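Side-chain contacts in beta-mannosidase (Trichoderma harzianum, PDB 4CVU), which probably hydrolyses terminal beta-D-mannose residues at the non-reducing ends of beta-mannosides, as a fungal enzyme of glycoside hydrolase family 2: residues A[29-33]-A[34-38]; A[77-80]-A[81-84]; A[572-576]-A[577-581]; A[726-729]-A[730-734]; A[850-854]-A[855-859]. All blocks are in the same frame, centred on the assembly; numbering follows the deposited sequence.

Interaction 1. Residues A[29-33]-A[34-38]; sequences SIHDL and ALQKW
Leu33 O and the indole of Trp38 are joined by a nearly straight hydrogen bond, Trp38 NE1 donating to Leu33 O over 2.9 Å at an N-H...O angle of 170°. The oxygen lies at the edge of the ring and in its plane. A second, longer bond reaches the same carbonyl oxygen, from Gln36 N to Leu33 O at 3.3 Å, and the two donors come in from opposite faces of the carbonyl plane. Both the carboxylate and the carbonyl of Asp32 accept from the residues that follow. Its CG stands anti to the backbone N (chi1 -173°), which carries Asp32 OD1 to 2.9 Å from Ala34 N, above the carboxylate plane; its carbonyl O takes Leu35 N at 3.1 Å, the three-residue step of a beta turn.

The turn joins edge strand 29-32 of a four-stranded sheet to strand 38-41 of a six-stranded one, as expected of a beta-sandwich in the galactose-binding-like domain. A water donates to Asp32 O and accepts from Gln36 NE2, so the bent glutamine is tied back to the strand end. That amide also meets the edge of the His31 ring, with Gln36 NE2 4.0 Å from His31 CD2.

On the buried side, Leu33 CD2 lies 4.3 Å from Trp38 CZ2. Leu152 of strand 152-156 touches both side chains, and Phe53 meets the Trp38 ring as well as Leu33.

Interaction 2. Residues A[77-80]-A[81-84]; sequences FDLR and WIAA
Leu79 O is approached by two partners: Ile82 N donates to it over 3.0 Å, from above the carbonyl plane, and a water lies 2.8 Å from Leu79 O and accepts from Ala83 N. The bonds sit at a break between two short helices, 75-78 and 80-83, within the galactose-binding-like domain; Leu79 is where the first of them leaves helical geometry.

Trp81 folds back across this break. Its CG is wedged between the backbone N and the carbonyl carbon (chi1 59°), which turns the indole toward the preceding residues. Asp78 O then meets the ring edge in plane, 3.2 Å from Trp81 CD1, while Leu79 O lies over one face. Ile82 CG1 also packs on a face of the indole, 3.5 Å above its plane. A second water accepts from Trp81 N and gives only a weak bond to Asp78 O.

Among the apolar groups, Ile82 CD1 lies 4.3 Å from Leu79 CB, and the isoleucine continues onto His58 and Leu61 of helix 57-63. The extended Arg80 leads away: its guanidinium lays one face against Phe77 CD1, forms a salt bridge with Glu184 and donates from NH1 to Leu634 O. Its backbone carbonyl closes the last turn of the weakly bonded helix, Ala84 N meeting Arg80 O at 3.1 Å, nearly along the C=O axis.

Interaction 3. Residues A[572-576]-A[577-581]; sequences FYNYD and TSVSF
Asp576 OD1 is gripped twice by Ser578, whose OG donates to Asp576 OD1 over 2.7 Å and whose backbone N reaches the same oxygen at 3.2 Å. Both donors approach from one face of the carboxylate plane. This is possible because the serine hydroxyl is tucked between its own backbone N and carbonyl carbon (chi1 68°), on the side of its N-H.

The residues form a type I beta turn from Asp576 to Val579, closed by Val579 N donating to Asp576 O at 3.2 Å. That carbonyl also receives a water at 3.0 Å. The same water donates to Asn574 O at 2.6 Å and accepts from Ser580 OG at 2.7 Å, so three groups fix it. An Asx turn precedes the beta turn: Asn574 OD1 takes Asp576 N at 3.0 Å in the carbonyl plane of the amide. Val579 CG2 packs across the amide, 3.8 Å from Asn574 ND2. A leucine in place of Asn574 would probably leave Asp576 N without its acceptor and let the chain leading into the turn swing.

Several partners lie outside the loop. Tyr655 OH bonds Thr577 O, Tyr586 OH bonds Ser580 O, and Tyr575 OH pairs with Trp717 NE1. In this irregular loop, side-chain oxygens and a water hold the backbone, and two donors on one oxygen would favour, though they do not prove, an ionised Asp576.

Interaction 4. Residues A[726-729]-A[730-734]; sequences WKVL and PYVSR
Trp726 packs against both Pro730 and Tyr731, with each partner meeting a different part of the indole. Pro730 CB sits over the six-membered ring in a CH-pi contact, 3.9 Å from its centroid. Toward Tyr731 the indole turns its edge: the pair is edge-to-face, centroids 4.8 Å apart and planes at 56°, with Trp726 CE3 over the centre of the phenol. Trp726 CB adds to this packing, 3.6 Å from Tyr731 CE2. Val728 CG1 and Val732 CG2 add a further apolar contact at 4.1 Å.

Residues 726-728 lead into helix 729-736, whose first turns carry the partners; the helix follows strand 702-705, the parallel neighbour of strand 380-389, in what is consistent with the (beta/alpha)8 barrel of the family. Phe898 of strand 895-899 stacks on Trp726, joining this helix start to the C-terminal Ig-fold domain. Replacing Tyr731 by an alanine would probably leave the Trp726 edge without its aromatic face and the Phe899 backbone N without the hydroxyl it bonds.

Farther out, the Arg734 guanidinium turns a face to Trp726 CZ3 and CH2, its plane tilted 39° from the indole, with Arg734 NH2 3.4 Å from Trp726 CH2; its nitrogens bond Ser413 OG and Phe899 O. Trp726 NE1 bonds Ser410 OG. Leu729 O is held by two donors of Ser733: the backbone N at 2.9 Å in a straight bond, and OG at 3.2 Å, standing between its own backbone N and carbonyl carbon (chi1 68°). Ser733 OG is also bonded to Gln414 NE2.

Interaction 5. Residues A[850-854]-A[855-859]; sequences LPVWP and NQAKV
Trp853 and Gln856 hold each other by a reciprocal pair of bonds. Trp853 N donates to Gln856 OE1 over 3.1 Å, in the plane of the amide and on a lone pair, while Gln856 N returns to Trp853 O at 2.8 Å from above the carbonyl plane. The two side chains run side by side in the same direction, ring and amide planes only 20° apart, so that Gln856 OE1 also lies 3.3 Å from Trp853 CD1. Asn855 OD1 adds a contact of 3.3 Å with Trp853 CB.

Gln856 reaches back by its shape: CG is anti to the carbonyl carbon (chi1 -67°) and the chain beyond it is extended. Val852 crosses the glutamine at a slant, its CG2 3.8 Å from Gln856 CB. A little farther off, Leu850 CD2 meets Ala857 CB at 4.1 Å.

The backbone frame for these contacts is a short 3-10 turn. Ala857 N bonds Pro854 O at 3.2 Å, and a water donates to both Pro854 O and Ala857 O.

The turn lies in the link from strand 841-849 of one four-stranded sheet to strand 864-869 of the next, both in the Ig-like C-terminal region. Trp853 is flanked by Tyr655, Trp746 and Tyr748, edge-to-face with the two tyrosines, while Pro854 packs on Tyr886 and Leu850 on Leu885, both of strand 884-890.

Overall arrangement
Interaction 4 is the most deeply buried of the five, every touching residue being buried, and it alone is built around aromatic packing between its own segments. The others are partly buried turns governed by hydrogen bonds. Interactions 1 and 2 belong to the N-terminal region, with centres about 30 Å apart: one links two sheets, the other two short helices. Interactions 3 and 5 touch, Phe581 CD2 lying 4.0 Å from Trp853 CZ3, and both lean on Tyr655 at the end of helix 638-655. Aspartate and asparagine oxygens shape interaction 3, whereas a glutamine shapes interaction 5. Residues 726-734 and 850-859 both involve the C-terminal Ig-fold domain, the former through Phe898 and Phe899, the latter through strand 884-890.

Interaction 1. Residues A[29-33]-A[34-38]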
# COMPACT_ATOMS: atom_id res chain seq x y z
N SER A 29 -3.98 -10.95 -47.41
CA SER A 29 -3.84 -9.64 -46.77
C SER A 29 -4.33 -9.73 -45.31
O SER A 29 -5.48 -10.10 -45.05
CB SER A 29 -4.63 -8.59 -47.56
OG SER A 29 -4.67 -7.36 -46.89
N ILE A 30 -3.45 -9.42 -44.37
CA ILE A 30 -3.74 -9.55 -42.94
C ILE A 30 -3.61 -8.24 -42.17
O ILE A 30 -2.54 -7.64 -42.16
CB ILE A 30 -2.81 -10.58 -42.28
CG1 ILE A 30 -3.00 -11.96 -42.93
CG2 ILE A 30 -3.05 -10.64 -40.78
CD1 ILE A 30 -1.72 -12.76 -43.01
N HIS A 31 -4.70 -7.83 -41.52
CA HIS A 31 -4.69 -6.77 -40.50
C HIS A 31 -4.69 -7.36 -39.07
O HIS A 31 -5.68 -7.96 -38.63
CB HIS A 31 -5.93 -5.88 -40.68
CG HIS A 31 -5.88 -5.01 -41.90
ND1 HIS A 31 -6.02 -5.50 -43.17
CD2 HIS A 31 -5.75 -3.66 -42.03
CE1 HIS A 31 -5.96 -4.51 -44.04
NE2 HIS A 31 -5.79 -3.38 -43.38
N ASP A 32 -3.58 -7.19 -38.35
CA ASP A 32 -3.48 -7.62 -36.97
C ASP A 32 -4.37 -6.71 -36.14
O ASP A 32 -4.23 -5.50 -36.18
CB ASP A 32 -2.02 -7.57 -36.49
CG ASP A 32 -1.81 -8.17 -35.07
OD1 ASP A 32 -2.76 -8.32 -34.29
OD2 ASP A 32 -0.69 -8.47 -34.69
N LEU A 33 -5.30 -7.30 -35.39
CA LEU A 33 -6.20 -6.50 -34.54
C LEU A 33 -5.48 -5.72 -33.43
O LEU A 33 -6.03 -4.76 -32.89
CB LEU A 33 -7.31 -7.38 -33.97
CG LEU A 33 -8.34 -7.83 -35.02
CD1 LEU A 33 -9.45 -8.62 -34.36
CD2 LEU A 33 -8.96 -6.67 -35.81
N ALA A 34 -4.24 -6.09 -33.11
CA ALA A 34 -3.43 -5.36 -32.16
C ALA A 34 -3.07 -3.96 -32.62
O ALA A 34 -2.86 -3.08 -31.79
CB ALA A 34 -2.15 -6.12 -31.84
N LEU A 35 -2.97 -3.76 -33.93
CA LEU A 35 -2.55 -2.47 -34.48
C LEU A 35 -3.74 -1.58 -34.73
O LEU A 35 -3.57 -0.44 -35.13
CB LEU A 35 -1.76 -2.69 -35.78
CG LEU A 35 -0.51 -3.58 -35.61
CD1 LEU A 35 0.16 -3.87 -36.94
CD2 LEU A 35 0.47 -2.96 -34.63
N GLN A 36 -4.95 -2.11 -34.51
CA GLN A 36 -6.16 -1.30 -34.62
C GLN A 36 -6.38 -0.56 -33.32
O GLN A 36 -5.75 -0.87 -32.31
CB GLN A 36 -7.37 -2.17 -34.95
CG GLN A 36 -7.31 -2.81 -36.33
CD GLN A 36 -7.20 -1.79 -37.45
OE1 GLN A 36 -7.93 -0.80 -37.47
NE2 GLN A 36 -6.29 -2.03 -38.39
N LYS A 37 -7.28 0.40 -33.33
CA LYS A 37 -7.47 1.28 -32.19
C LYS A 37 -8.77 0.92 -31.45
O LYS A 37 -9.86 0.95 -32.04
CB LYS A 37 -7.43 2.73 -32.70
CG LYS A 37 -8.01 3.77 -31.77
CD LYS A 37 -7.01 4.43 -30.84
CE LYS A 37 -7.66 5.58 -30.07
NZ LYS A 37 -7.94 6.78 -30.93
N TRP A 38 -8.65 0.57 -30.17
CA TRP A 38 -9.77 0.05 -29.37
C TRP A 38 -10.23 0.98 -28.22
O TRP A 38 -9.42 1.60 -27.53
CB TRP A 38 -9.38 -1.33 -28.77
CG TRP A 38 -9.22 -2.36 -29.84
CD1 TRP A 38 -8.06 -2.73 -30.44
CD2 TRP A 38 -10.25 -3.13 -30.45
NE1 TRP A 38 -8.30 -3.67 -31.38
CE2 TRP A 38 -9.65 -3.93 -31.43
CE3 TRP A 38 -11.64 -3.22 -30.26
CZ2 TRP A 38 -10.37 -4.83 -32.23
CZ3 TRP A 38 -12.36 -4.10 -31.06
CH2 TRP A 38 -11.72 -4.90 -32.03
O HOH W 1 -4.47 -4.03 -38.46

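Interaction 2. Residues A[77-80]-A[81-84]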
# COMPACT_ATOMS: atom_id res chain seq x y z
N PHE A 77 -13.17 -8.58 -3.39
CA PHE A 77 -14.52 -8.17 -3.04
C PHE A 77 -14.91 -6.90 -3.76
O PHE A 77 -15.94 -6.86 -4.47
CB PHE A 77 -14.67 -8.02 -1.52
CG PHE A 77 -14.59 -9.34 -0.80
CD1 PHE A 77 -15.60 -10.27 -0.92
CD2 PHE A 77 -13.47 -9.68 -0.07
CE1 PHE A 77 -15.52 -11.50 -0.29
CE2 PHE A 77 -13.37 -10.91 0.56
CZ PHE A 77 -14.40 -11.82 0.45
N ASP A 78 -14.06 -5.89 -3.62
CA ASP A 78 -14.38 -4.54 -4.04
C ASP A 78 -14.55 -4.39 -5.54
O ASP A 78 -15.19 -3.44 -5.99
CB ASP A 78 -13.32 -3.55 -3.58
CG ASP A 78 -13.07 -3.55 -2.05
OD1 ASP A 78 -13.87 -4.03 -1.25
OD2 ASP A 78 -12.00 -3.08 -1.68
N LEU A 79 -13.96 -5.30 -6.33
CA LEU A 79 -14.02 -5.21 -7.80
C LEU A 79 -15.14 -6.03 -8.47
O LEU A 79 -15.21 -6.09 -9.70
CB LEU A 79 -12.68 -5.59 -8.41
CG LEU A 79 -11.51 -4.70 -7.99
CD1 LEU A 79 -10.29 -5.16 -8.74
CD2 LEU A 79 -11.76 -3.23 -8.30
N ARG A 80 -16.04 -6.61 -7.68
CA ARG A 80 -17.05 -7.50 -8.24
C ARG A 80 -18.06 -6.79 -9.16
O ARG A 80 -18.65 -7.43 -10.03
CB ARG A 80 -17.76 -8.26 -7.12
CG ARG A 80 -16.92 -9.37 -6.56
CD ARG A 80 -17.68 -10.12 -5.48
NE ARG A 80 -16.94 -11.32 -5.04
CZ ARG A 80 -17.20 -11.95 -3.90
NH1 ARG A 80 -18.20 -11.52 -3.13
NH2 ARG A 80 -16.48 -13.03 -3.52
N TRP A 81 -18.19 -5.47 -9.04
CA TRP A 81 -18.99 -4.72 -9.99
C TRP A 81 -18.53 -4.87 -11.44
O TRP A 81 -19.27 -4.53 -12.37
CB TRP A 81 -19.00 -3.23 -9.65
CG TRP A 81 -17.64 -2.56 -9.61
CD1 TRP A 81 -16.79 -2.49 -8.55
CD2 TRP A 81 -17.05 -1.78 -10.65
NE1 TRP A 81 -15.68 -1.74 -8.88
CE2 TRP A 81 -15.81 -1.32 -10.17
CE3 TRP A 81 -17.42 -1.48 -11.94
CZ2 TRP A 81 -14.96 -0.53 -10.96
CZ3 TRP A 81 -16.58 -0.70 -12.73
CH2 TRP A 81 -15.37 -0.23 -12.23
N ILE A 82 -17.30 -5.33 -11.64
CA ILE A 82 -16.77 -5.50 -12.97
C ILE A 82 -17.28 -6.80 -13.56
O ILE A 82 -17.88 -6.80 -14.63
CB ILE A 82 -15.22 -5.44 -12.98
CG1 ILE A 82 -14.77 -4.00 -12.68
CG2 ILE A 82 -14.67 -5.89 -14.31
CD1 ILE A 82 -13.29 -3.85 -12.33
N ALA A 83 -17.08 -7.92 -12.86
CA ALA A 83 -17.55 -9.21 -13.36
C ALA A 83 -19.09 -9.23 -13.55
O ALA A 83 -19.60 -10.00 -14.33
CB ALA A 83 -17.15 -10.32 -12.40
N ALA A 84 -19.80 -8.45 -12.76
CA ALA A 84 -21.24 -8.44 -12.79
C ALA A 84 -21.89 -7.77 -14.03
O ALA A 84 -23.10 -7.82 -14.17
CB ALA A 84 -21.80 -7.87 -11.50
O HOH W 2 -18.42 -4.38 -6.27
O HOH W 3 -14.62 -8.50 -11.08

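Interaction 3. Residues A[572-576]-A[577-581]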
# COMPACT_ATOMS: atom_id res chain seq x y z
N PHE A 572 -1.55 -36.28 -1.02
CA PHE A 572 -1.39 -36.27 0.42
C PHE A 572 -1.61 -34.89 0.94
O PHE A 572 -0.79 -33.99 0.74
CB PHE A 572 -0.04 -36.84 0.91
CG PHE A 572 -0.07 -37.28 2.34
CD1 PHE A 572 -0.98 -38.24 2.76
CD2 PHE A 572 0.73 -36.68 3.28
CE1 PHE A 572 -1.05 -38.63 4.08
CE2 PHE A 572 0.66 -37.06 4.62
CZ PHE A 572 -0.22 -38.05 5.02
N TYR A 573 -2.75 -34.73 1.60
CA TYR A 573 -3.06 -33.46 2.21
C TYR A 573 -3.56 -33.69 3.62
O TYR A 573 -4.60 -33.17 4.01
CB TYR A 573 -4.12 -32.75 1.38
CG TYR A 573 -3.67 -32.33 0.00
CD1 TYR A 573 -2.85 -31.22 -0.18
CD2 TYR A 573 -4.13 -33.00 -1.12
CE1 TYR A 573 -2.50 -30.80 -1.44
CE2 TYR A 573 -3.77 -32.60 -2.39
CZ TYR A 573 -2.95 -31.50 -2.54
OH TYR A 573 -2.63 -31.13 -3.82
N ASN A 574 -2.82 -34.45 4.39
CA ASN A 574 -3.15 -34.60 5.80
C ASN A 574 -2.69 -33.34 6.57
O ASN A 574 -1.51 -33.03 6.62
CB ASN A 574 -2.50 -35.88 6.33
CG ASN A 574 -2.99 -36.25 7.70
OD1 ASN A 574 -3.28 -35.39 8.53
ND2 ASN A 574 -3.07 -37.57 7.95
N TYR A 575 -3.65 -32.61 7.15
CA TYR A 575 -3.40 -31.32 7.80
C TYR A 575 -3.31 -31.46 9.34
O TYR A 575 -3.21 -30.47 10.09
CB TYR A 575 -4.46 -30.30 7.38
CG TYR A 575 -4.41 -29.94 5.89
CD1 TYR A 575 -3.35 -29.19 5.39
CD2 TYR A 575 -5.41 -30.32 5.01
CE1 TYR A 575 -3.27 -28.86 4.05
CE2 TYR A 575 -5.34 -30.00 3.67
CZ TYR A 575 -4.26 -29.25 3.18
OH TYR A 575 -4.14 -28.91 1.86
N ASP A 576 -3.28 -32.70 9.80
CA ASP A 576 -3.05 -33.01 11.18
C ASP A 576 -1.55 -32.93 11.47
O ASP A 576 -0.81 -33.87 11.15
CB ASP A 576 -3.58 -34.41 11.48
CG ASP A 576 -3.33 -34.86 12.92
OD1 ASP A 576 -2.76 -34.10 13.73
OD2 ASP A 576 -3.70 -36.02 13.23
N THR A 577 -1.12 -31.85 12.11
CA THR A 577 0.31 -31.57 12.27
C THR A 577 1.04 -32.55 13.18
O THR A 577 2.24 -32.54 13.19
CB THR A 577 0.59 -30.17 12.79
OG1 THR A 577 0.01 -30.02 14.11
CG2 THR A 577 0.03 -29.13 11.82
N SER A 578 0.31 -33.37 13.94
CA SER A 578 0.95 -34.39 14.78
C SER A 578 1.53 -35.59 14.01
O SER A 578 2.32 -36.36 14.59
CB SER A 578 -0.03 -34.90 15.83
OG SER A 578 -1.07 -35.63 15.21
N VAL A 579 1.15 -35.80 12.75
CA VAL A 579 1.72 -36.89 11.97
C VAL A 579 2.50 -36.45 10.74
O VAL A 579 2.92 -37.31 9.92
CB VAL A 579 0.62 -37.89 11.51
CG1 VAL A 579 -0.04 -38.55 12.73
CG2 VAL A 579 -0.41 -37.22 10.63
N SER A 580 2.73 -35.14 10.60
CA SER A 580 3.34 -34.60 9.40
C SER A 580 4.67 -35.20 9.01
O SER A 580 4.99 -35.28 7.85
CB SER A 580 3.49 -33.07 9.55
OG SER A 580 2.21 -32.46 9.74
N PHE A 581 5.48 -35.58 9.99
CA PHE A 581 6.81 -36.16 9.77
C PHE A 581 6.84 -37.65 10.07
O PHE A 581 7.90 -38.23 10.23
CB PHE A 581 7.81 -35.42 10.63
CG PHE A 581 7.91 -33.96 10.27
CD1 PHE A 581 8.52 -33.59 9.09
CD2 PHE A 581 7.38 -32.98 11.08
CE1 PHE A 581 8.60 -32.24 8.72
CE2 PHE A 581 7.47 -31.62 10.72
CZ PHE A 581 8.07 -31.28 9.54
O HOH W 4 0.35 -33.81 8.33

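Interaction 4. Residues A[726-729]-A[730-734]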
# COMPACT_ATOMS: atom_id res chain seq x y z
N TRP A 726 11.64 -17.04 -4.25
CA TRP A 726 11.71 -18.36 -3.62
C TRP A 726 11.36 -18.32 -2.13
O TRP A 726 11.95 -17.58 -1.36
CB TRP A 726 13.10 -18.90 -3.81
CG TRP A 726 13.39 -19.35 -5.19
CD1 TRP A 726 12.93 -18.83 -6.32
CD2 TRP A 726 14.18 -20.49 -5.57
NE1 TRP A 726 13.40 -19.51 -7.41
CE2 TRP A 726 14.18 -20.54 -6.98
CE3 TRP A 726 14.94 -21.42 -4.86
CZ2 TRP A 726 14.85 -21.52 -7.69
CZ3 TRP A 726 15.63 -22.37 -5.57
CH2 TRP A 726 15.55 -22.43 -6.98
N LYS A 727 10.44 -19.18 -1.72
CA LYS A 727 10.26 -19.54 -0.34
C LYS A 727 11.44 -20.41 0.06
O LYS A 727 12.37 -20.61 -0.73
CB LYS A 727 8.95 -20.33 -0.13
CG LYS A 727 7.69 -19.55 -0.47
CD LYS A 727 6.45 -20.19 0.14
CE LYS A 727 5.18 -19.46 -0.31
NZ LYS A 727 3.87 -20.06 0.09
N VAL A 728 11.39 -20.93 1.29
CA VAL A 728 12.33 -21.91 1.76
C VAL A 728 12.16 -23.22 0.97
O VAL A 728 13.16 -23.86 0.68
CB VAL A 728 12.21 -22.19 3.28
CG1 VAL A 728 13.18 -23.26 3.75
CG2 VAL A 728 12.48 -20.92 4.07
N LEU A 729 10.93 -23.58 0.61
CA LEU A 729 10.64 -24.87 -0.06
C LEU A 729 11.52 -25.24 -1.28
O LEU A 729 12.08 -26.31 -1.35
CB LEU A 729 9.17 -24.94 -0.47
CG LEU A 729 8.76 -26.12 -1.36
CD1 LEU A 729 9.03 -27.45 -0.67
CD2 LEU A 729 7.29 -25.93 -1.64
N PRO A 730 11.60 -24.35 -2.25
CA PRO A 730 12.35 -24.69 -3.47
C PRO A 730 13.83 -24.91 -3.25
O PRO A 730 14.43 -25.60 -4.08
CB PRO A 730 12.07 -23.47 -4.42
CG PRO A 730 11.55 -22.42 -3.53
CD PRO A 730 10.85 -23.10 -2.38
N TYR A 731 14.43 -24.27 -2.24
CA TYR A 731 15.83 -24.50 -1.87
C TYR A 731 16.01 -25.90 -1.34
O TYR A 731 17.00 -26.59 -1.66
CB TYR A 731 16.28 -23.50 -0.83
CG TYR A 731 16.50 -22.10 -1.39
CD1 TYR A 731 17.58 -21.85 -2.22
CD2 TYR A 731 15.63 -21.07 -1.11
CE1 TYR A 731 17.77 -20.57 -2.75
CE2 TYR A 731 15.84 -19.80 -1.63
CZ TYR A 731 16.92 -19.58 -2.46
OH TYR A 731 17.16 -18.31 -2.96
N VAL A 732 15.08 -26.35 -0.50
CA VAL A 732 15.08 -27.73 0.04
C VAL A 732 14.74 -28.87 -0.95
O VAL A 732 15.40 -29.91 -0.99
CB VAL A 732 14.16 -27.83 1.26
CG1 VAL A 732 14.22 -29.23 1.86
CG2 VAL A 732 14.61 -26.83 2.33
N SER A 733 13.70 -28.66 -1.76
CA SER A 733 13.35 -29.57 -2.84
C SER A 733 14.45 -29.67 -3.91
O SER A 733 14.70 -30.75 -4.44
CB SER A 733 11.98 -29.17 -3.39
OG SER A 733 11.99 -27.92 -4.07
N ARG A 734 15.14 -28.56 -4.23
CA ARG A 734 16.32 -28.63 -5.12
C ARG A 734 17.30 -29.69 -4.67
O ARG A 734 17.78 -30.49 -5.49
CB ARG A 734 17.05 -27.29 -5.21
CG ARG A 734 18.45 -27.36 -5.83
CD ARG A 734 19.25 -26.11 -5.51
NE ARG A 734 19.00 -24.97 -6.41
CZ ARG A 734 19.11 -23.69 -6.07
NH1 ARG A 734 19.40 -23.33 -4.83
NH2 ARG A 734 18.95 -22.74 -6.96

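Interaction 5. Residues A[850-854]-A[855-859]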
# COMPACT_ATOMS: atom_id res chain seq x y z
N LEU A 850 18.71 -33.86 12.84
CA LEU A 850 18.57 -33.33 14.17
C LEU A 850 17.73 -34.32 14.98
O LEU A 850 16.60 -34.60 14.61
CB LEU A 850 17.89 -31.99 14.07
CG LEU A 850 18.08 -31.03 15.24
CD1 LEU A 850 19.49 -30.45 15.25
CD2 LEU A 850 17.04 -29.93 15.15
N PRO A 851 18.29 -34.86 16.07
CA PRO A 851 17.62 -35.89 16.90
C PRO A 851 16.53 -35.36 17.82
O PRO A 851 15.93 -36.13 18.58
CB PRO A 851 18.77 -36.46 17.71
CG PRO A 851 19.70 -35.31 17.87
CD PRO A 851 19.62 -34.52 16.60
N VAL A 852 16.25 -34.07 17.75
CA VAL A 852 15.05 -33.49 18.35
C VAL A 852 14.37 -32.58 17.32
O VAL A 852 14.92 -32.35 16.26
CB VAL A 852 15.38 -32.68 19.62
CG1 VAL A 852 15.93 -33.59 20.71
CG2 VAL A 852 16.37 -31.56 19.29
N TRP A 853 13.19 -32.06 17.65
CA TRP A 853 12.49 -31.13 16.76
C TRP A 853 13.24 -29.81 16.80
O TRP A 853 13.91 -29.50 17.79
CB TRP A 853 11.02 -30.95 17.15
CG TRP A 853 10.30 -32.26 17.14
CD1 TRP A 853 9.76 -32.89 18.21
CD2 TRP A 853 10.10 -33.12 16.01
NE1 TRP A 853 9.21 -34.09 17.81
CE2 TRP A 853 9.40 -34.26 16.47
CE3 TRP A 853 10.42 -33.03 14.65
CZ2 TRP A 853 9.04 -35.31 15.62
CZ3 TRP A 853 10.06 -34.08 13.80
CH2 TRP A 853 9.38 -35.21 14.29
N PRO A 854 13.14 -29.02 15.73
CA PRO A 854 13.87 -27.76 15.73
C PRO A 854 13.61 -26.91 16.97
O PRO A 854 14.55 -26.30 17.49
CB PRO A 854 13.40 -27.06 14.46
CG PRO A 854 12.97 -28.16 13.56
CD PRO A 854 12.52 -29.33 14.42
N ASN A 855 12.38 -26.90 17.49
CA ASN A 855 12.08 -26.10 18.69
C ASN A 855 12.71 -26.58 19.98
O ASN A 855 12.61 -25.90 20.98
CB ASN A 855 10.54 -25.90 18.91
CG ASN A 855 9.78 -27.21 19.08
OD1 ASN A 855 10.36 -28.30 19.06
ND2 ASN A 855 8.46 -27.10 19.16
N GLN A 856 13.33 -27.75 19.96
CA GLN A 856 13.98 -28.30 21.14
C GLN A 856 15.50 -28.13 21.11
O GLN A 856 16.16 -28.35 22.12
CB GLN A 856 13.62 -29.78 21.22
CG GLN A 856 12.14 -29.98 21.51
CD GLN A 856 11.71 -31.44 21.48
OE1 GLN A 856 11.99 -32.19 20.52
NE2 GLN A 856 10.99 -31.83 22.51
N ALA A 857 16.04 -27.74 19.95
CA ALA A 857 17.48 -27.62 19.78
C ALA A 857 18.02 -26.43 20.54
O ALA A 857 17.57 -25.29 20.35
CB ALA A 857 17.84 -27.47 18.31
N LYS A 858 19.05 -26.68 21.35
CA LYS A 858 19.68 -25.62 22.14
C LYS A 858 20.68 -24.76 21.32
O LYS A 858 21.88 -24.74 21.62
CB LYS A 858 20.34 -26.24 23.37
CG LYS A 858 20.32 -25.35 24.60
CD LYS A 858 21.14 -25.92 25.77
CE LYS A 858 22.59 -25.47 25.76
NZ LYS A 858 23.43 -26.20 24.77
N VAL A 859 20.19 -24.06 20.30
CA VAL A 859 21.03 -23.18 19.50
C VAL A 859 21.47 -21.94 20.27
O VAL A 859 20.74 -21.41 21.13
CB VAL A 859 20.34 -22.73 18.18
CG1 VAL A 859 20.37 -23.85 17.14
CG2 VAL A 859 18.91 -22.27 18.41
O HOH W 5 15.42 -24.15 19.00